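Local coordinates for protein transcription regulator AmtR (Mycobacterium smegmatis, PDB 5E57) that probably acts as a TetR-family transcription regulator that binds DNA through a helix-turn-helix motif and takes part in nitrogen regulation, at residues T8-I13 with H47-K52; R84-V89 with G180-L185; R100-A105 with N161-D166. All coordinates share one frame; numbering follows the deposited sequence.

Contact 1 (T8-I13 with H47-K52); sequences TAREEI and HHFATK
Phe49, His48 and Arg10 bury the most surface here. Phe49 sets its ring against the side chain of Arg10 and against Ile13. The Arg10 chain has CG anti to the backbone N (chi1 177°) and runs extended from CG to NE, which carries it across the far end of the ring. NE of Arg10 lies 3.5 Å from CZ of Phe49. That carbon sits over one face of the guanidinium, whose plane is tilted 37° from the ring. CG2 of Ile13 meets CD2 of Phe49 at 3.9 Å. His48 lies over the first turn of helix 9-23. NE2 of His48 is 3.5 Å from CB of Ala9. CD1 of Ile13 comes within 3.6 Å of CD2 of His48. A capping box of Thr8 and Glu11 closes the start of this helix. Thr8 N gives a bond to Glu11 OE1, and Thr8 OG1 takes a weak capping bond from Arg10 N. Phe49 also packs on Leu14 and on Ile55 and Ala58 of helix 52-61. The predicted helix-turn-helix thus has its last residues held against the first helix. Phe49 and Ile13 are buried, while the exposed Arg10 and His48 lend mostly flat and aliphatic surface, with no polar bond joining the segments.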
loop_
_atom_site.group_PDB
_atom_site.type_symbol
_atom_site.label_atom_id
_atom_site.label_comp_id
_atom_site.label_asym_id
_atom_site.label_seq_id
_atom_site.Cartn_x
_atom_site.Cartn_y
_atom_site.Cartn_z
ATOM N N THR A 8 -18.190 -15.420 -20.331
ATOM C CA THR A 8 -17.550 -16.034 -21.518
ATOM C C THR A 8 -16.461 -17.011 -21.039
ATOM O O THR A 8 -16.035 -16.962 -19.880
ATOM C CB THR A 8 -17.026 -14.950 -22.533
ATOM O OG1 THR A 8 -16.177 -15.530 -23.526
ATOM C CG2 THR A 8 -16.242 -13.848 -21.867
ATOM N N ALA A 9 -16.100 -17.956 -21.901
ATOM C CA ALA A 9 -14.873 -18.762 -21.789
ATOM C C ALA A 9 -13.636 -17.930 -21.300
ATOM O O ALA A 9 -12.842 -18.371 -20.445
ATOM C CB ALA A 9 -14.570 -19.415 -23.153
ATOM N N ARG A 10 -13.493 -16.737 -21.852
ATOM C CA ARG A 10 -12.345 -15.882 -21.567
ATOM C C ARG A 10 -12.454 -15.369 -20.145
ATOM O O ARG A 10 -11.464 -15.325 -19.424
ATOM C CB ARG A 10 -12.355 -14.709 -22.504
ATOM C CG ARG A 10 -11.249 -13.728 -22.247
ATOM C CD ARG A 10 -11.201 -12.687 -23.357
ATOM N NE ARG A 10 -9.987 -11.874 -23.239
ATOM C CZ ARG A 10 -9.880 -10.781 -22.488
ATOM N NH1 ARG A 10 -10.932 -10.336 -21.820
ATOM N NH2 ARG A 10 -8.732 -10.107 -22.427
ATOM N N GLU A 11 -13.688 -15.036 -19.741
ATOM C CA GLU A 11 -13.952 -14.452 -18.418
ATOM C C GLU A 11 -13.783 -15.466 -17.282
ATOM O O GLU A 11 -13.373 -15.128 -16.170
ATOM C CB GLU A 11 -15.352 -13.858 -18.399
ATOM C CG GLU A 11 -15.406 -12.453 -18.998
ATOM C CD GLU A 11 -16.831 -11.887 -19.104
ATOM O OE1 GLU A 11 -17.813 -12.670 -19.047
ATOM O OE2 GLU A 11 -16.964 -10.650 -19.241
ATOM N N GLU A 12 -14.054 -16.726 -17.576
ATOM C CA GLU A 12 -13.919 -17.811 -16.608
ATOM C C GLU A 12 -12.418 -18.075 -16.321
ATOM O O GLU A 12 -11.991 -18.372 -15.213
ATOM C CB GLU A 12 -14.597 -19.056 -17.185
ATOM C CG GLU A 12 -15.728 -19.587 -16.333
ATOM C CD GLU A 12 -16.237 -20.919 -16.849
ATOM O OE1 GLU A 12 -16.716 -20.896 -17.987
ATOM O OE2 GLU A 12 -16.133 -21.959 -16.138
ATOM N N ILE A 13 -11.622 -17.915 -17.356
ATOM C CA ILE A 13 -10.207 -18.122 -17.240
ATOM C C ILE A 13 -9.648 -17.005 -16.399
ATOM O O ILE A 13 -8.881 -17.295 -15.462
ATOM C CB ILE A 13 -9.507 -18.161 -18.605
ATOM C CG1 ILE A 13 -9.929 -19.419 -19.348
ATOM C CG2 ILE A 13 -8.000 -18.155 -18.417
ATOM C CD1 ILE A 13 -9.699 -19.300 -20.849
ATOM N N HIS A 47 -5.925 -20.568 -26.629
ATOM C CA HIS A 47 -6.560 -19.810 -27.720
ATOM C C HIS A 47 -7.320 -18.633 -27.184
ATOM O O HIS A 47 -7.770 -17.809 -27.960
ATOM C CB HIS A 47 -7.419 -20.697 -28.623
ATOM C CG HIS A 47 -6.624 -21.787 -29.270
ATOM N ND1 HIS A 47 -5.528 -21.530 -30.064
ATOM C CD2 HIS A 47 -6.686 -23.127 -29.126
ATOM C CE1 HIS A 47 -4.979 -22.674 -30.419
ATOM N NE2 HIS A 47 -5.662 -23.656 -29.864
ATOM N N HIS A 48 -7.357 -18.507 -25.855
ATOM C CA HIS A 48 -7.773 -17.254 -25.218
ATOM C C HIS A 48 -6.567 -16.447 -24.732
ATOM O O HIS A 48 -6.458 -15.248 -24.967
ATOM C CB HIS A 48 -8.697 -17.598 -24.093
ATOM C CG HIS A 48 -9.945 -18.299 -24.549
ATOM N ND1 HIS A 48 -10.912 -17.679 -25.315
ATOM C CD2 HIS A 48 -10.393 -19.558 -24.337
ATOM C CE1 HIS A 48 -11.912 -18.514 -25.548
ATOM N NE2 HIS A 48 -11.626 -19.666 -24.966
ATOM N N PHE A 49 -5.636 -17.126 -24.095
ATOM C CA PHE A 49 -4.429 -16.507 -23.595
ATOM C C PHE A 49 -3.270 -17.471 -23.844
ATOM O O PHE A 49 -3.174 -18.545 -23.204
ATOM C CB PHE A 49 -4.536 -16.225 -22.082
ATOM C CG PHE A 49 -5.653 -15.277 -21.721
ATOM C CD1 PHE A 49 -5.488 -13.903 -21.877
ATOM C CD2 PHE A 49 -6.889 -15.758 -21.269
ATOM C CE1 PHE A 49 -6.513 -13.025 -21.564
ATOM C CE2 PHE A 49 -7.921 -14.882 -20.940
ATOM C CZ PHE A 49 -7.716 -13.500 -21.101
ATOM N N ALA A 50 -2.353 -17.039 -24.705
ATOM C CA ALA A 50 -1.317 -17.923 -25.231
ATOM C C ALA A 50 -0.281 -18.222 -24.122
ATOM O O ALA A 50 0.388 -19.298 -24.059
ATOM C CB ALA A 50 -0.689 -17.236 -26.443
ATOM N N THR A 51 -0.131 -17.243 -23.237
ATOM C CA THR A 51 0.791 -17.386 -22.117
ATOM C C THR A 51 0.162 -16.910 -20.838
ATOM O O THR A 51 -0.866 -16.173 -20.851
ATOM C CB THR A 51 2.069 -16.572 -22.291
ATOM O OG1 THR A 51 1.759 -15.159 -22.218
ATOM C CG2 THR A 51 2.694 -16.915 -23.604
ATOM N N LYS A 52 0.788 -17.344 -19.751
ATOM C CA LYS A 52 0.346 -16.968 -18.431
ATOM C C LYS A 52 0.482 -15.455 -18.311
ATOM O O LYS A 52 -0.415 -14.791 -17.755
ATOM C CB LYS A 52 1.137 -17.720 -17.348
ATOM C CG LYS A 52 0.600 -17.487 -15.952
ATOM C CD LYS A 52 1.164 -18.446 -14.891
ATOM C CE LYS A 52 2.656 -18.499 -14.813
ATOM N NZ LYS A 52 3.086 -19.251 -13.586
#

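Contact 2 (R84-V89 with G180-L185); sequences RLHALV and GALRVL
Leu85 and Leu185 meet tip to tip, methyl against methyl. CG of Leu85 lies anti to the backbone N (chi1 177°), which helps to put its CD2 on Leu185. CD2 of Leu85 is 3.4 Å from CD1 of Leu185, tighter than usual for two carbons. The same Leu85 methyl has a looser neighbour in CD2 of Leu182, at 4.4 Å. One turn further along helix 82-98, CG2 of Val89 rests on CB of Ala181, 4.1 Å away. These apolar pairs join helix 82-98 to helix 173-183 and the residues just after it, in the all-helical body that forms the ligand-binding domain in TetR-family proteins. Helix 118-142 covers Leu185 through Ala135 and Ile139, and helix 151-165 adds Val156 against Val89. Val184 packs on Gly180 of the second subunit.

The other kind of contact is methyl to ring. CD1 of Leu182 approaches the edge of the His86 imidazole in its plane, 3.7 Å from CD2 of His86. CD1 of Leu182 also touches CB of His86, at 3.8 Å. The two side chains cross at about a right angle. The polar side of the ring is engaged separately: ND1 of His86 is hydrogen-bonded to OG1 of Thr198 on helix 191-202, which helps to fix the turn of the buried imidazole.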
loop_
_atom_site.group_PDB
_atom_site.type_symbol
_atom_site.label_atom_id
_atom_site.label_comp_id
_atom_site.label_asym_id
_atom_site.label_seq_id
_atom_site.Cartn_x
_atom_site.Cartn_y
_atom_site.Cartn_z
ATOM N N ARG A 84 -12.588 17.409 -8.486
ATOM C CA ARG A 84 -12.249 16.525 -9.606
ATOM C C ARG A 84 -11.426 15.321 -9.097
ATOM O O ARG A 84 -11.729 14.146 -9.403
ATOM C CB ARG A 84 -11.552 17.307 -10.720
ATOM C CG ARG A 84 -12.568 18.140 -11.530
ATOM C CD ARG A 84 -11.895 18.723 -12.755
ATOM N NE ARG A 84 -11.006 19.767 -12.375
ATOM C CZ ARG A 84 -9.816 20.056 -12.920
ATOM N NH1 ARG A 84 -9.253 19.323 -13.843
ATOM N NH2 ARG A 84 -9.163 21.093 -12.445
ATOM N N LEU A 85 -10.450 15.653 -8.285
ATOM C CA LEU A 85 -9.662 14.706 -7.592
ATOM C C LEU A 85 -10.530 13.842 -6.689
ATOM O O LEU A 85 -10.491 12.626 -6.791
ATOM C CB LEU A 85 -8.643 15.414 -6.763
ATOM C CG LEU A 85 -7.767 14.511 -5.892
ATOM C CD1 LEU A 85 -7.011 13.548 -6.771
ATOM C CD2 LEU A 85 -6.777 15.371 -5.108
ATOM N N HIS A 86 -11.370 14.474 -5.897
ATOM C CA HIS A 86 -12.339 13.724 -5.122
ATOM C C HIS A 86 -13.088 12.683 -5.904
ATOM O O HIS A 86 -13.187 11.546 -5.454
ATOM C CB HIS A 86 -13.307 14.603 -4.357
ATOM C CG HIS A 86 -13.987 13.876 -3.233
ATOM N ND1 HIS A 86 -15.250 13.342 -3.358
ATOM C CD2 HIS A 86 -13.556 13.533 -2.006
ATOM C CE1 HIS A 86 -15.575 12.714 -2.234
ATOM N NE2 HIS A 86 -14.575 12.842 -1.393
ATOM N N ALA A 87 -13.598 13.040 -7.082
ATOM C CA ALA A 87 -14.409 12.156 -7.836
ATOM C C ALA A 87 -13.506 10.995 -8.333
ATOM O O ALA A 87 -13.948 9.850 -8.348
ATOM C CB ALA A 87 -15.025 12.850 -9.030
ATOM N N LEU A 88 -12.275 11.296 -8.750
ATOM C CA LEU A 88 -11.409 10.219 -9.198
ATOM C C LEU A 88 -11.145 9.217 -8.041
ATOM O O LEU A 88 -11.169 8.024 -8.258
ATOM C CB LEU A 88 -10.083 10.791 -9.706
ATOM C CG LEU A 88 -8.980 9.803 -10.119
ATOM C CD1 LEU A 88 -9.444 8.838 -11.175
ATOM C CD2 LEU A 88 -7.766 10.605 -10.604
ATOM N N VAL A 89 -10.883 9.737 -6.849
ATOM C CA VAL A 89 -10.531 8.893 -5.691
ATOM C C VAL A 89 -11.724 7.974 -5.388
ATOM O O VAL A 89 -11.575 6.751 -5.230
ATOM C CB VAL A 89 -10.220 9.789 -4.480
ATOM C CG1 VAL A 89 -10.085 9.006 -3.225
ATOM C CG2 VAL A 89 -8.900 10.524 -4.680
ATOM N N GLY A 180 -9.613 11.709 3.367
ATOM C CA GLY A 180 -8.204 11.736 3.679
ATOM C C GLY A 180 -7.341 12.284 2.573
ATOM O O GLY A 180 -6.393 13.021 2.844
ATOM N N ALA A 181 -7.657 11.902 1.334
ATOM C CA ALA A 181 -6.831 12.274 0.206
ATOM C C ALA A 181 -6.880 13.769 -0.002
ATOM O O ALA A 181 -5.871 14.374 -0.344
ATOM C CB ALA A 181 -7.285 11.558 -1.051
ATOM N N LEU A 182 -8.024 14.368 0.295
ATOM C CA LEU A 182 -8.164 15.809 0.357
ATOM C C LEU A 182 -7.590 16.508 1.591
ATOM O O LEU A 182 -6.908 17.551 1.434
ATOM C CB LEU A 182 -9.621 16.175 0.013
ATOM C CG LEU A 182 -9.432 16.016 -1.537
ATOM C CD1 LEU A 182 -10.167 14.886 -2.201
ATOM C CD2 LEU A 182 -9.532 17.337 -2.270
ATOM N N ARG A 183 -7.751 15.941 2.786
ATOM C CA ARG A 183 -7.049 16.551 3.918
ATOM C C ARG A 183 -5.564 16.603 3.853
ATOM O O ARG A 183 -4.947 17.576 4.360
ATOM C CB ARG A 183 -7.436 15.931 5.243
ATOM C CG ARG A 183 -8.860 16.184 5.537
ATOM C CD ARG A 183 -9.164 15.609 6.885
ATOM N NE ARG A 183 -10.589 15.677 7.068
ATOM C CZ ARG A 183 -11.180 16.644 7.698
ATOM N NH1 ARG A 183 -10.448 17.627 8.274
ATOM N NH2 ARG A 183 -12.523 16.622 7.778
ATOM N N VAL A 184 -4.942 15.622 3.224
ATOM C CA VAL A 184 -3.474 15.599 3.219
ATOM C C VAL A 184 -2.974 16.684 2.324
ATOM O O VAL A 184 -1.774 17.056 2.413
ATOM C CB VAL A 184 -2.791 14.287 2.740
ATOM C CG1 VAL A 184 -3.047 13.212 3.719
ATOM C CG2 VAL A 184 -3.262 13.854 1.358
ATOM N N LEU A 185 -3.854 17.175 1.459
ATOM C CA LEU A 185 -3.472 18.282 0.576
ATOM C C LEU A 185 -3.798 19.672 1.127
ATOM O O LEU A 185 -3.582 20.640 0.442
ATOM C CB LEU A 185 -4.199 18.144 -0.731
ATOM C CG LEU A 185 -3.988 16.822 -1.422
ATOM C CD1 LEU A 185 -4.829 16.825 -2.697
ATOM C CD2 LEU A 185 -2.526 16.560 -1.700
#

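Contact 3 (R100-A105 with N161-D166); sequences RWNLGA and NSRSDD
Arg163 and Asn102 carry this contact, and they slide past each other in opposite directions. Segment 161-166 is the last turn of helix 151-165 with the residue after it. Along it, Arg163 is the first residue to meet the loop, and it points its side chain there. CB of Arg163 lies 3.7 Å from CG of Asn102. Further out, CD of Arg163 is 3.5 Å from OD1 of Asn102. The chain then bends at chi3 (70°) and lays the guanidinium beside the loop backbone. The amide of Asn102 and this guanidinium are close to parallel, with planes 16° apart. CA of Asn102 stands over the centre of one guanidinium face, 4.0 Å above it. At the edge, NH2 of Arg163 comes within 3.4 Å of Arg100 O. Two carbonyl oxygens at the end of helix 82-98, Leu96 O and Gly99 O, hold the guanidinium by hydrogen bonds from NH1 and NH2, and Ile160 O likewise holds ND2 of Asn102. Asn102 therefore grips the helix backbone while its flat side rests on Arg163.

Ser164 comes next, with its CB 4.2 Å from ND2 of Asn102. Asp165 and Asp166 turn to the second subunit, where Asp165 makes salt bridges to Arg124 and Arg154 of that subunit and Asp166 makes one to its Arg128.

On the loop, Trp101 reaches Asp15 of helix 9-23 through NE1 and packs on Ala18 and Thr22. Asn102 is the centre of an inverse gamma turn, which sharply redirects the chain before the 3-10 segment at 103-105. The whole is a junction of the TetR fold, where the loop after helix 82-98 lies between the N-terminal helix and a helix of the dimer interface.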
loop_
_atom_site.group_PDB
_atom_site.type_symbol
_atom_site.label_atom_id
_atom_site.label_comp_id
_atom_site.label_asym_id
_atom_site.label_seq_id
_atom_site.Cartn_x
_atom_site.Cartn_y
_atom_site.Cartn_z
ATOM N N ARG A 100 -13.950 -8.987 -7.163
ATOM C CA ARG A 100 -14.073 -10.256 -6.468
ATOM C C ARG A 100 -12.722 -10.685 -5.789
ATOM O O ARG A 100 -12.707 -11.229 -4.702
ATOM C CB ARG A 100 -14.535 -11.306 -7.460
ATOM C CG ARG A 100 -14.547 -12.700 -6.868
ATOM C CD ARG A 100 -15.661 -12.890 -5.867
ATOM N NE ARG A 100 -15.575 -14.203 -5.219
ATOM C CZ ARG A 100 -14.821 -14.486 -4.159
ATOM N NH1 ARG A 100 -14.046 -13.550 -3.609
ATOM N NH2 ARG A 100 -14.835 -15.717 -3.652
ATOM N N TRP A 101 -11.592 -10.369 -6.424
ATOM C CA TRP A 101 -10.269 -10.764 -5.985
ATOM C C TRP A 101 -9.370 -9.531 -5.871
ATOM O O TRP A 101 -9.551 -8.543 -6.543
ATOM C CB TRP A 101 -9.641 -11.796 -6.950
ATOM C CG TRP A 101 -10.528 -12.986 -7.176
ATOM C CD1 TRP A 101 -11.226 -13.278 -8.291
ATOM C CD2 TRP A 101 -10.829 -14.005 -6.232
ATOM N NE1 TRP A 101 -11.884 -14.451 -8.139
ATOM C CE2 TRP A 101 -11.695 -14.910 -6.867
ATOM C CE3 TRP A 101 -10.428 -14.249 -4.915
ATOM C CZ2 TRP A 101 -12.205 -16.057 -6.228
ATOM C CZ3 TRP A 101 -10.914 -15.392 -4.268
ATOM C CH2 TRP A 101 -11.822 -16.282 -4.924
ATOM N N ASN A 102 -8.404 -9.580 -4.981
ATOM C CA ASN A 102 -7.617 -8.385 -4.694
ATOM C C ASN A 102 -6.450 -8.216 -5.678
ATOM O O ASN A 102 -5.290 -8.312 -5.302
ATOM C CB ASN A 102 -7.130 -8.443 -3.217
ATOM C CG ASN A 102 -6.471 -7.154 -2.754
ATOM O OD1 ASN A 102 -6.752 -6.078 -3.275
ATOM N ND2 ASN A 102 -5.616 -7.258 -1.736
ATOM N N LEU A 103 -6.763 -7.903 -6.936
ATOM C CA LEU A 103 -5.728 -7.916 -8.033
ATOM C C LEU A 103 -4.638 -6.897 -7.821
ATOM O O LEU A 103 -3.533 -7.087 -8.208
ATOM C CB LEU A 103 -6.359 -7.673 -9.391
ATOM C CG LEU A 103 -7.391 -8.745 -9.802
ATOM C CD1 LEU A 103 -8.263 -8.227 -10.954
ATOM C CD2 LEU A 103 -6.695 -10.083 -10.084
ATOM N N GLY A 104 -4.922 -5.808 -7.120
ATOM C CA GLY A 104 -3.885 -4.816 -6.904
ATOM C C GLY A 104 -2.766 -5.344 -6.066
ATOM O O GLY A 104 -1.675 -4.748 -6.003
ATOM N N ALA A 105 -3.032 -6.449 -5.359
ATOM C CA ALA A 105 -2.012 -7.082 -4.596
ATOM C C ALA A 105 -0.923 -7.599 -5.514
ATOM O O ALA A 105 0.159 -7.862 -5.042
ATOM C CB ALA A 105 -2.566 -8.258 -3.809
ATOM N N ASN A 161 -4.105 -3.021 0.449
ATOM C CA ASN A 161 -3.628 -3.473 1.750
ATOM C C ASN A 161 -4.784 -3.737 2.736
ATOM O O ASN A 161 -4.726 -4.688 3.496
ATOM C CB ASN A 161 -2.679 -2.458 2.342
ATOM C CG ASN A 161 -1.512 -2.133 1.409
ATOM O OD1 ASN A 161 -0.382 -2.557 1.636
ATOM N ND2 ASN A 161 -1.793 -1.378 0.345
ATOM N N SER A 162 -5.832 -2.909 2.733
ATOM C CA SER A 162 -7.017 -3.131 3.607
ATOM C C SER A 162 -7.709 -4.450 3.289
ATOM O O SER A 162 -8.065 -5.200 4.195
ATOM C CB SER A 162 -8.045 -2.002 3.508
ATOM O OG SER A 162 -7.497 -0.757 3.894
ATOM N N ARG A 163 -7.884 -4.735 1.995
ATOM C CA ARG A 163 -8.498 -5.991 1.556
ATOM C C ARG A 163 -7.714 -7.250 1.994
ATOM O O ARG A 163 -8.289 -8.314 2.225
ATOM C CB ARG A 163 -8.625 -5.998 0.034
ATOM C CG ARG A 163 -9.760 -5.166 -0.465
ATOM C CD ARG A 163 -9.962 -5.359 -1.951
ATOM N NE ARG A 163 -10.487 -6.686 -2.246
ATOM C CZ ARG A 163 -11.124 -6.999 -3.354
ATOM N NH1 ARG A 163 -11.338 -6.054 -4.305
ATOM N NH2 ARG A 163 -11.571 -8.264 -3.526
ATOM N N SER A 164 -6.395 -7.098 2.046
ATOM C CA SER A 164 -5.534 -8.136 2.410
ATOM C C SER A 164 -5.653 -8.408 3.902
ATOM O O SER A 164 -5.604 -9.550 4.309
ATOM C CB SER A 164 -4.105 -7.711 2.147
ATOM O OG SER A 164 -3.243 -8.800 2.333
ATOM N N ASP A 165 -5.723 -7.340 4.681
ATOM C CA ASP A 165 -5.820 -7.458 6.143
ATOM C C ASP A 165 -7.228 -7.903 6.589
ATOM O O ASP A 165 -7.354 -8.665 7.546
ATOM C CB ASP A 165 -5.489 -6.123 6.793
ATOM C CG ASP A 165 -4.026 -5.742 6.661
ATOM O OD1 ASP A 165 -3.253 -6.638 6.420
ATOM O OD2 ASP A 165 -3.604 -4.577 6.912
ATOM N N ASP A 166 -8.268 -7.428 5.910
ATOM C CA ASP A 166 -9.648 -7.573 6.352
ATOM C C ASP A 166 -10.585 -8.399 5.489
ATOM O O ASP A 166 -10.603 -8.334 4.259
ATOM C CB ASP A 166 -10.235 -6.203 6.469
ATOM C CG ASP A 166 -9.633 -5.460 7.559
ATOM O OD1 ASP A 166 -9.048 -6.135 8.407
ATOM O OD2 ASP A 166 -9.649 -4.225 7.554
#

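Overall arrangement
The three contacts run from the predicted DNA-binding end of the subunit to its far body. Contact 1 comes first in the chain and closes before the others open. It lies on the opposite side of the chain's centre from contact 2, and their centres are 36 Å apart. Contact 3 lies about 23 Å from contact 1 and 21 Å from contact 2, centre to centre. Its two segments both fall between those of contact 2. Helix 82-98 leads from contact 2 into the loop of contact 3, and that loop touches helix 9-23, which starts in contact 1. Contacts 2 and 3 also touch the second subunit. The predicted DNA-binding region is therefore linked through packed helices to the dimer interface.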